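Side-chain contacts in activated BY transcription factor SSRB (Salmonella enterica, PDB 2WNW), which is of unsettled function but belongs to glycosyl hydrolase family 30, a TIM barrel joined to a beta sandwich: residues G295-E300 and I307-T312; P351-A356 and R362-W367; H315-N320 and Y368-F373. All blocks are in the same frame, centred on the assembly; numbering follows the deposited sequence.

Contact 1 of 3, residues G295-E300 and I307-T312; sequences GCVPME and IRHWHT
E300 OE1 is gripped by two side chains of the helix segment 307-312. H309 NE2 donates to E300 OE1 at 2.7 Å with an N-H...O angle of 159°, and R308 NH2 reaches the same E300 OE1 at 3.1 Å as part of a salt bridge. The two donors arrive from different directions. The imidazole lies almost coplanar with the carboxylate and is met by the anti lone pair of E300 OE1, whereas the guanidinium stands nearly upright to the carboxylate and meets OE1 from above its plane. A water adds a third bond: it donates to E300 OE1 at 2.8 Å and accepts from R308 NE, bridging carboxylate and guanidinium. R308 NH1 forms salt bridges with D302 and a bound phosphate ion.

On one face of the imidazole, V297 packs against the histidine. Its CG2 sits over the centre of the H309 ring, 3.6 Å from the centroid and 13° off the normal, a CH-pi contact. With chi1 at -65°, CG2 lies between the backbone N and the carbonyl carbon, while V297 CG1 is turned to T312 CG2 at 3.9 Å. The imidazole is thus fixed in rotation by a bond in its plane and a methyl on its face; H309 ND1 also has a weak bond to E349. The arginine charge together with the N-H of H309 would probably favour the ionised carboxylate.

The geometry is that of a His-carboxylate hydrogen bond, here joining the loop after barrel strand 289-294 to helix 305-322 in the TIM-barrel domain.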
loop_
_atom_site.group_PDB
_atom_site.type_symbol
_atom_site.label_atom_id
_atom_site.label_comp_id
_atom_site.label_asym_id
_atom_site.label_seq_id
_atom_site.Cartn_x
_atom_site.Cartn_y
_atom_site.Cartn_z
ATOM N N GLY A 295 -15.695 -13.316 -4.896
ATOM C CA GLY A 295 -15.704 -13.008 -3.484
ATOM C C GLY A 295 -17.147 -12.899 -3.031
ATOM O O GLY A 295 -18.032 -12.582 -3.831
ATOM N N CYS A 296 -17.390 -13.191 -1.758
ATOM C CA CYS A 296 -18.728 -13.091 -1.184
ATOM C C CYS A 296 -18.596 -13.125 0.331
ATOM O O CYS A 296 -17.509 -13.365 0.867
ATOM C CB CYS A 296 -19.624 -14.250 -1.655
ATOM S SG CYS A 296 -19.224 -15.887 -0.964
ATOM N N VAL A 297 -19.704 -12.869 1.017
ATOM C CA VAL A 297 -19.731 -12.889 2.471
ATOM C C VAL A 297 -20.834 -13.855 2.887
ATOM O O VAL A 297 -21.777 -14.092 2.133
ATOM C CB VAL A 297 -20.031 -11.481 3.058
ATOM C CG1 VAL A 297 -18.893 -10.520 2.715
ATOM C CG2 VAL A 297 -21.350 -10.952 2.514
ATOM N N PRO A 298 -20.727 -14.433 4.088
ATOM C CA PRO A 298 -21.750 -15.374 4.552
ATOM C C PRO A 298 -23.023 -14.681 5.026
ATOM O O PRO A 298 -23.056 -13.456 5.186
ATOM C CB PRO A 298 -21.044 -16.104 5.689
ATOM C CG PRO A 298 -20.193 -15.016 6.283
ATOM C CD PRO A 298 -19.611 -14.347 5.048
ATOM N N MET A 299 -24.075 -15.470 5.233
ATOM C CA MET A 299 -25.333 -14.933 5.731
ATOM C C MET A 299 -25.130 -14.774 7.233
ATOM O O MET A 299 -24.714 -15.713 7.909
ATOM C CB MET A 299 -26.488 -15.906 5.467
ATOM C CG MET A 299 -26.953 -15.966 4.023
ATOM S SD MET A 299 -27.696 -14.423 3.480
ATOM C CE MET A 299 -29.272 -14.459 4.378
ATOM N N GLU A 300 -25.402 -13.580 7.746
ATOM C CA GLU A 300 -25.238 -13.298 9.169
ATOM C C GLU A 300 -26.407 -12.437 9.620
ATOM O O GLU A 300 -26.792 -11.492 8.937
ATOM C CB GLU A 300 -23.899 -12.595 9.400
ATOM C CG GLU A 300 -22.717 -13.450 8.960
ATOM C CD GLU A 300 -21.384 -12.747 9.096
ATOM O OE1 GLU A 300 -21.158 -11.751 8.380
ATOM O OE2 GLU A 300 -20.560 -13.195 9.920
ATOM N N ILE A 307 -23.085 -3.783 8.043
ATOM C CA ILE A 307 -21.956 -2.862 8.053
ATOM C C ILE A 307 -20.654 -3.615 7.789
ATOM O O ILE A 307 -19.784 -3.117 7.072
ATOM C CB ILE A 307 -21.853 -2.100 9.402
ATOM C CG1 ILE A 307 -22.833 -0.924 9.401
ATOM C CG2 ILE A 307 -20.431 -1.600 9.626
ATOM C CD1 ILE A 307 -22.520 0.147 8.351
ATOM N N ARG A 308 -20.522 -4.810 8.366
ATOM C CA ARG A 308 -19.317 -5.613 8.157
ATOM C C ARG A 308 -19.183 -6.021 6.694
ATOM O O ARG A 308 -18.080 -6.042 6.150
ATOM C CB ARG A 308 -19.332 -6.885 9.015
ATOM C CG ARG A 308 -19.141 -6.673 10.518
ATOM C CD ARG A 308 -18.631 -7.960 11.162
ATOM N NE ARG A 308 -19.487 -9.102 10.847
ATOM C CZ ARG A 308 -20.642 -9.352 11.451
ATOM N NH1 ARG A 308 -21.071 -8.543 12.406
ATOM N NH2 ARG A 308 -21.378 -10.396 11.104
ATOM N N HIS A 309 -20.305 -6.364 6.067
ATOM C CA HIS A 309 -20.299 -6.772 4.664
ATOM C C HIS A 309 -19.940 -5.584 3.779
ATOM O O HIS A 309 -19.219 -5.721 2.788
ATOM C CB HIS A 309 -21.665 -7.343 4.287
ATOM C CG HIS A 309 -22.027 -8.581 5.049
ATOM N ND1 HIS A 309 -23.247 -9.209 4.919
ATOM C CD2 HIS A 309 -21.329 -9.303 5.959
ATOM C CE1 HIS A 309 -23.286 -10.262 5.717
ATOM N NE2 HIS A 309 -22.136 -10.341 6.359
ATOM N N TRP A 310 -20.453 -4.419 4.155
ATOM C CA TRP A 310 -20.193 -3.165 3.458
ATOM C C TRP A 310 -18.683 -2.942 3.476
ATOM O O TRP A 310 -18.064 -2.679 2.440
ATOM C CB TRP A 310 -20.946 -2.048 4.200
ATOM C CG TRP A 310 -20.554 -0.623 3.918
ATOM C CD1 TRP A 310 -19.737 0.167 4.683
ATOM C CD2 TRP A 310 -21.067 0.225 2.879
ATOM N NE1 TRP A 310 -19.720 1.450 4.193
ATOM C CE2 TRP A 310 -20.527 1.514 3.086
ATOM C CE3 TRP A 310 -21.932 0.020 1.794
ATOM C CZ2 TRP A 310 -20.825 2.600 2.248
ATOM C CZ3 TRP A 310 -22.231 1.102 0.959
ATOM C CH2 TRP A 310 -21.677 2.374 1.194
ATOM N N HIS A 311 -18.091 -3.081 4.657
ATOM C CA HIS A 311 -16.652 -2.916 4.811
ATOM C C HIS A 311 -15.852 -3.919 3.989
ATOM O O HIS A 311 -14.901 -3.550 3.310
ATOM C CB HIS A 311 -16.237 -3.080 6.273
ATOM C CG HIS A 311 -14.756 -3.161 6.463
ATOM N ND1 HIS A 311 -13.935 -2.056 6.393
ATOM C CD2 HIS A 311 -13.939 -4.226 6.653
ATOM C CE1 HIS A 311 -12.676 -2.437 6.530
ATOM N NE2 HIS A 311 -12.651 -3.748 6.688
ATOM N N THR A 312 -16.223 -5.193 4.070
ATOM C CA THR A 312 -15.494 -6.225 3.338
ATOM C C THR A 312 -15.391 -5.926 1.846
ATOM O O THR A 312 -14.306 -6.007 1.271
ATOM C CB THR A 312 -16.139 -7.614 3.557
ATOM O OG1 THR A 312 -16.030 -7.964 4.944
ATOM C CG2 THR A 312 -15.448 -8.680 2.716
HETATM O O HOH W 1 -18.685 -10.480 8.702
#

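Contact 2 of 3, residues P351-A356 and R362-W367; sequences PIQYDA and RRNHSW
Q353 and R362 form an antiparallel hydrogen-bonded pair in the beta hairpin of strands 352-355 and 360-363: Q353 N donates to R362 O at 2.9 Å, and R362 N donates back to Q353 O. Their side chains run alongside each other in one direction. Along Q353, CB lies over one face of the R362 guanidinium, with NH1 its nearest atom at 3.7 Å. CG comes next, about equally far from R362 NH1 and N364 ND2. At the tip, Q353 OE1 accepts from N364 ND2 at 3.0 Å, the donor tilted 21° from the carbonyl plane, and more weakly from R362 NH1, where an N-H...O angle of only 117° argues against a strong bond. Q353 NE2 turns to N336 O of strand 332-336, which flanks 352-355 on the side away from 360-363. N364 ND2 is shared with A350 O, which helps to fix the asparagine amide.

I352 pairs with R363 on the other face of the hairpin. There I352 CG1 reaches R363 CG at 3.9 Å and W367 CD1 at 3.6 Å, and the arginine methylene CD rests over the rim of one indole face. After N364 the chain turns into helix 365-374, which sets the edge of the W367 indole against P351 CB. One further backbone bond spans this junction, N364 N to P351 O at 2.8 Å, with an N-H...O angle of 163°.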
loop_
_atom_site.group_PDB
_atom_site.type_symbol
_atom_site.label_atom_id
_atom_site.label_comp_id
_atom_site.label_asym_id
_atom_site.label_seq_id
_atom_site.Cartn_x
_atom_site.Cartn_y
_atom_site.Cartn_z
ATOM N N PRO A 351 -25.490 -9.582 -3.247
ATOM C CA PRO A 351 -25.922 -8.180 -3.179
ATOM C C PRO A 351 -27.425 -7.986 -3.324
ATOM O O PRO A 351 -27.991 -7.041 -2.775
ATOM C CB PRO A 351 -25.118 -7.517 -4.295
ATOM C CG PRO A 351 -23.830 -8.304 -4.260
ATOM C CD PRO A 351 -24.341 -9.733 -4.157
ATOM N N ILE A 352 -28.066 -8.873 -4.078
ATOM C CA ILE A 352 -29.510 -8.811 -4.240
ATOM C C ILE A 352 -30.070 -10.186 -3.926
ATOM O O ILE A 352 -29.552 -11.203 -4.392
ATOM C CB ILE A 352 -29.932 -8.402 -5.676
ATOM C CG1 ILE A 352 -29.505 -6.962 -5.951
ATOM C CG2 ILE A 352 -31.452 -8.525 -5.828
ATOM C CD1 ILE A 352 -29.984 -6.419 -7.287
ATOM N N GLN A 353 -31.108 -10.216 -3.101
ATOM C CA GLN A 353 -31.748 -11.468 -2.743
ATOM C C GLN A 353 -33.233 -11.351 -3.040
ATOM O O GLN A 353 -33.802 -10.257 -2.997
ATOM C CB GLN A 353 -31.480 -11.804 -1.273
ATOM C CG GLN A 353 -30.051 -12.302 -1.054
ATOM C CD GLN A 353 -29.731 -12.589 0.397
ATOM O OE1 GLN A 353 -29.470 -11.676 1.182
ATOM N NE2 GLN A 353 -29.758 -13.865 0.767
ATOM N N TYR A 354 -33.855 -12.478 -3.360
ATOM C CA TYR A 354 -35.261 -12.477 -3.725
ATOM C C TYR A 354 -36.131 -13.477 -2.971
ATOM O O TYR A 354 -35.771 -14.642 -2.802
ATOM C CB TYR A 354 -35.375 -12.710 -5.237
ATOM C CG TYR A 354 -36.787 -12.853 -5.745
ATOM C CD1 TYR A 354 -37.299 -14.101 -6.086
ATOM C CD2 TYR A 354 -37.612 -11.736 -5.894
ATOM C CE1 TYR A 354 -38.598 -14.241 -6.566
ATOM C CE2 TYR A 354 -38.915 -11.865 -6.373
ATOM C CZ TYR A 354 -39.398 -13.118 -6.706
ATOM O OH TYR A 354 -40.679 -13.253 -7.185
ATOM N N ASP A 355 -37.282 -12.992 -2.522
ATOM C CA ASP A 355 -38.255 -13.797 -1.795
ATOM C C ASP A 355 -39.417 -14.080 -2.744
ATOM O O ASP A 355 -40.243 -13.206 -3.016
ATOM C CB ASP A 355 -38.721 -13.030 -0.555
ATOM C CG ASP A 355 -40.013 -13.568 0.025
ATOM O OD1 ASP A 355 -40.244 -14.797 -0.028
ATOM O OD2 ASP A 355 -40.793 -12.749 0.551
ATOM N N ALA A 356 -39.463 -15.309 -3.250
ATOM C CA ALA A 356 -40.489 -15.720 -4.202
ATOM C C ALA A 356 -41.915 -15.681 -3.664
ATOM O O ALA A 356 -42.835 -15.274 -4.374
ATOM C CB ALA A 356 -40.172 -17.118 -4.734
ATOM N N ARG A 362 -34.678 -7.609 -2.587
ATOM C CA ARG A 362 -33.956 -6.916 -1.519
ATOM C C ARG A 362 -32.503 -6.608 -1.886
ATOM O O ARG A 362 -31.772 -7.485 -2.349
ATOM C CB ARG A 362 -33.990 -7.775 -0.253
ATOM C CG ARG A 362 -33.031 -7.357 0.845
ATOM C CD ARG A 362 -32.448 -8.590 1.525
ATOM N NE ARG A 362 -33.487 -9.531 1.938
ATOM C CZ ARG A 362 -33.259 -10.789 2.302
ATOM N NH1 ARG A 362 -32.022 -11.268 2.305
ATOM N NH2 ARG A 362 -34.266 -11.571 2.667
ATOM N N ARG A 363 -32.092 -5.360 -1.672
ATOM C CA ARG A 363 -30.723 -4.943 -1.961
ATOM C C ARG A 363 -29.934 -4.769 -0.668
ATOM O O ARG A 363 -30.271 -3.924 0.168
ATOM C CB ARG A 363 -30.717 -3.624 -2.739
ATOM C CG ARG A 363 -31.024 -3.774 -4.219
ATOM C CD ARG A 363 -31.118 -2.424 -4.894
ATOM N NE ARG A 363 -32.294 -1.686 -4.446
ATOM C CZ ARG A 363 -32.556 -0.427 -4.781
ATOM N NH1 ARG A 363 -31.723 0.238 -5.569
ATOM N NH2 ARG A 363 -33.653 0.166 -4.326
ATOM N N ASN A 364 -28.886 -5.569 -0.505
ATOM C CA ASN A 364 -28.051 -5.497 0.688
ATOM C C ASN A 364 -27.036 -4.363 0.584
ATOM O O ASN A 364 -26.850 -3.788 -0.488
ATOM C CB ASN A 364 -27.341 -6.835 0.904
ATOM C CG ASN A 364 -28.307 -7.943 1.282
ATOM O OD1 ASN A 364 -29.062 -7.811 2.244
ATOM N ND2 ASN A 364 -28.292 -9.038 0.524
ATOM N N HIS A 365 -26.380 -4.041 1.697
ATOM C CA HIS A 365 -25.390 -2.966 1.708
ATOM C C HIS A 365 -24.334 -3.148 0.618
ATOM O O HIS A 365 -23.903 -2.179 -0.008
ATOM C CB HIS A 365 -24.695 -2.886 3.076
ATOM C CG HIS A 365 -25.489 -2.168 4.128
ATOM N ND1 HIS A 365 -26.864 -2.238 4.205
ATOM C CD2 HIS A 365 -25.095 -1.398 5.170
ATOM C CE1 HIS A 365 -27.281 -1.544 5.249
ATOM N NE2 HIS A 365 -26.228 -1.024 5.852
ATOM N N SER A 366 -23.915 -4.389 0.399
ATOM C CA SER A 366 -22.897 -4.682 -0.606
ATOM C C SER A 366 -23.270 -4.176 -1.998
ATOM O O SER A 366 -22.403 -3.746 -2.753
ATOM C CB SER A 366 -22.625 -6.187 -0.654
ATOM O OG SER A 366 -23.807 -6.900 -0.968
ATOM N N TRP A 367 -24.555 -4.213 -2.339
ATOM C CA TRP A 367 -24.988 -3.739 -3.651
ATOM C C TRP A 367 -24.621 -2.262 -3.810
ATOM O O TRP A 367 -24.113 -1.855 -4.852
ATOM C CB TRP A 367 -26.503 -3.914 -3.822
ATOM C CG TRP A 367 -26.986 -3.638 -5.226
ATOM C CD1 TRP A 367 -26.961 -4.500 -6.287
ATOM C CD2 TRP A 367 -27.540 -2.410 -5.721
ATOM N NE1 TRP A 367 -27.466 -3.886 -7.414
ATOM C CE2 TRP A 367 -27.827 -2.602 -7.094
ATOM C CE3 TRP A 367 -27.821 -1.165 -5.140
ATOM C CZ2 TRP A 367 -28.381 -1.593 -7.895
ATOM C CZ3 TRP A 367 -28.372 -0.161 -5.935
ATOM C CH2 TRP A 367 -28.645 -0.384 -7.300
#

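Contact 3 of 3, residues H315-N320 and Y368-F373; sequences HDMIGN and YGIGHF
The ring of F373 is the flat group of this contact, and both its neighbours across the helix pair are non-polar, one a branched alkyl chain and one a thioether. I318 CG1 comes in at the ring edge, near its plane, 3.7 Å from F373 CZ. M317 approaches obliquely, its methyl CE 3.7 Å from F373 CD1. The M317 sulfur SD stands 4.8 Å from the F373 ring centroid and 37° off the normal, a Met-aromatic contact with the sulfur oblique to the ring.

Torsions explain how methionine spans the ring. M317 is extended through chi2 but turns at chi3 (82°): its CB lies by F373 CE1 and CZ, and the bend carries CE to CD1 and CG, near the root of the phenyl. The methionine therefore runs from the tip of the ring toward its root, against the direction of F373, and I318 stands across it. Beyond the ring, M317 SD lies 4.4 Å from I370 CG1, a looser contact.

The segments 315-320 and 368-373 run nearly parallel, their axes inclined by 24° and 10.7 Å apart at closest approach. M317 and I370 also touch F328, so the helices pack against barrel strand 327-330.

No hydrogen bond crosses between the segments, and all four touching residues are buried. Cohesion here consequently rests on dispersion and on close fit among methyl, sulfur and phenyl groups.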
loop_
_atom_site.group_PDB
_atom_site.type_symbol
_atom_site.label_atom_id
_atom_site.label_comp_id
_atom_site.label_asym_id
_atom_site.label_seq_id
_atom_site.Cartn_x
_atom_site.Cartn_y
_atom_site.Cartn_z
ATOM N N HIS A 315 -13.390 -2.357 1.299
ATOM C CA HIS A 315 -11.992 -2.493 1.689
ATOM C C HIS A 315 -11.190 -3.317 0.687
ATOM O O HIS A 315 -10.087 -2.931 0.301
ATOM C CB HIS A 315 -11.891 -3.132 3.079
ATOM C CG HIS A 315 -10.485 -3.333 3.554
ATOM N ND1 HIS A 315 -9.673 -2.290 3.946
ATOM C CD2 HIS A 315 -9.741 -4.458 3.687
ATOM C CE1 HIS A 315 -8.490 -2.763 4.297
ATOM N NE2 HIS A 315 -8.505 -4.076 4.150
ATOM N N ASP A 316 -11.736 -4.450 0.254
ATOM C CA ASP A 316 -11.003 -5.279 -0.691
ATOM C C ASP A 316 -10.924 -4.645 -2.074
ATOM O O ASP A 316 -9.876 -4.681 -2.720
ATOM C CB ASP A 316 -11.626 -6.676 -0.790
ATOM C CG ASP A 316 -10.666 -7.685 -1.389
ATOM O OD1 ASP A 316 -10.796 -8.016 -2.588
ATOM O OD2 ASP A 316 -9.761 -8.127 -0.656
ATOM N N MET A 317 -12.025 -4.054 -2.531
ATOM C CA MET A 317 -12.034 -3.416 -3.843
ATOM C C MET A 317 -11.033 -2.268 -3.935
ATOM O O MET A 317 -10.258 -2.183 -4.889
ATOM C CB MET A 317 -13.438 -2.904 -4.170
ATOM C CG MET A 317 -14.454 -4.020 -4.361
ATOM S SD MET A 317 -16.129 -3.397 -4.589
ATOM C CE MET A 317 -16.108 -2.972 -6.336
ATOM N N ILE A 318 -11.045 -1.384 -2.943
ATOM C CA ILE A 318 -10.126 -0.252 -2.942
ATOM C C ILE A 318 -8.679 -0.734 -2.927
ATOM O O ILE A 318 -7.860 -0.280 -3.724
ATOM C CB ILE A 318 -10.392 0.678 -1.734
ATOM C CG1 ILE A 318 -11.763 1.347 -1.904
ATOM C CG2 ILE A 318 -9.290 1.726 -1.621
ATOM C CD1 ILE A 318 -12.235 2.130 -0.690
ATOM N N GLY A 319 -8.370 -1.665 -2.031
ATOM C CA GLY A 319 -7.016 -2.185 -1.954
ATOM C C GLY A 319 -6.554 -2.859 -3.238
ATOM O O GLY A 319 -5.422 -2.656 -3.684
ATOM N N ASN A 320 -7.426 -3.668 -3.832
ATOM C CA ASN A 320 -7.088 -4.365 -5.067
ATOM C C ASN A 320 -6.734 -3.384 -6.176
ATOM O O ASN A 320 -5.680 -3.492 -6.796
ATOM C CB ASN A 320 -8.260 -5.246 -5.526
ATOM C CG ASN A 320 -8.429 -6.489 -4.673
ATOM O OD1 ASN A 320 -9.403 -7.229 -4.817
ATOM N ND2 ASN A 320 -7.479 -6.727 -3.786
ATOM N N TYR A 368 -24.870 -1.465 -2.774
ATOM C CA TYR A 368 -24.550 -0.039 -2.828
ATOM C C TYR A 368 -23.043 0.186 -2.776
ATOM O O TYR A 368 -22.530 1.113 -3.397
ATOM C CB TYR A 368 -25.227 0.722 -1.684
ATOM C CG TYR A 368 -26.731 0.601 -1.696
ATOM C CD1 TYR A 368 -27.379 -0.358 -0.919
ATOM C CD2 TYR A 368 -27.505 1.415 -2.524
ATOM C CE1 TYR A 368 -28.761 -0.506 -0.965
ATOM C CE2 TYR A 368 -28.891 1.273 -2.579
ATOM C CZ TYR A 368 -29.510 0.312 -1.799
ATOM O OH TYR A 368 -30.875 0.153 -1.867
ATOM N N GLY A 369 -22.339 -0.672 -2.039
ATOM C CA GLY A 369 -20.894 -0.555 -1.947
ATOM C C GLY A 369 -20.261 -0.751 -3.313
ATOM O O GLY A 369 -19.409 0.029 -3.730
ATOM N N ILE A 370 -20.671 -1.803 -4.010
ATOM C CA ILE A 370 -20.148 -2.077 -5.345
ATOM C C ILE A 370 -20.513 -0.895 -6.243
ATOM O O ILE A 370 -19.734 -0.487 -7.099
ATOM C CB ILE A 370 -20.768 -3.368 -5.920
ATOM C CG1 ILE A 370 -20.322 -4.571 -5.082
ATOM C CG2 ILE A 370 -20.367 -3.548 -7.374
ATOM C CD1 ILE A 370 -21.020 -5.867 -5.456
ATOM N N GLY A 371 -21.701 -0.344 -6.015
ATOM C CA GLY A 371 -22.182 0.779 -6.802
ATOM C C GLY A 371 -21.300 2.014 -6.811
ATOM O O GLY A 371 -21.246 2.724 -7.816
ATOM N N HIS A 372 -20.617 2.291 -5.703
ATOM C CA HIS A 372 -19.744 3.457 -5.652
ATOM C C HIS A 372 -18.667 3.361 -6.724
ATOM O O HIS A 372 -18.067 4.371 -7.101
ATOM C CB HIS A 372 -19.122 3.605 -4.257
ATOM C CG HIS A 372 -19.960 4.416 -3.318
ATOM N ND1 HIS A 372 -19.959 5.795 -3.323
ATOM C CD2 HIS A 372 -20.885 4.045 -2.401
ATOM C CE1 HIS A 372 -20.849 6.239 -2.453
ATOM N NE2 HIS A 372 -21.426 5.198 -1.881
ATOM N N PHE A 373 -18.436 2.143 -7.211
ATOM C CA PHE A 373 -17.457 1.893 -8.268
ATOM C C PHE A 373 -18.097 1.702 -9.652
ATOM O O PHE A 373 -17.915 2.512 -10.563
ATOM C CB PHE A 373 -16.649 0.617 -8.001
ATOM C CG PHE A 373 -15.540 0.773 -7.002
ATOM C CD1 PHE A 373 -15.788 0.645 -5.642
ATOM C CD2 PHE A 373 -14.235 1.005 -7.428
ATOM C CE1 PHE A 373 -14.747 0.742 -4.714
ATOM C CE2 PHE A 373 -13.188 1.104 -6.507
ATOM C CZ PHE A 373 -13.448 0.971 -5.150
#

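In the fold
The three contacts cluster within the TIM-barrel domain, contact 1 about 12 Å from each of the others and contacts 2 and 3 about 17 Å apart, centre to centre. Contacts 1 and 3 share helix 305-322, and contacts 2 and 3 share helix 365-374. Along the chain contact 1 closes first; contact 2 is then nested inside the loop that contact 3 closes. W310 links the helices, with its CZ3 3.5 Å from G369 N, and M299 SD lies 3.5 Å from Q353 NE2. Loop, hairpin and two helices thus pack together late in the domain's sequence, and W310 and H372 reach on to S435 and T439, tying them to the beta sandwich.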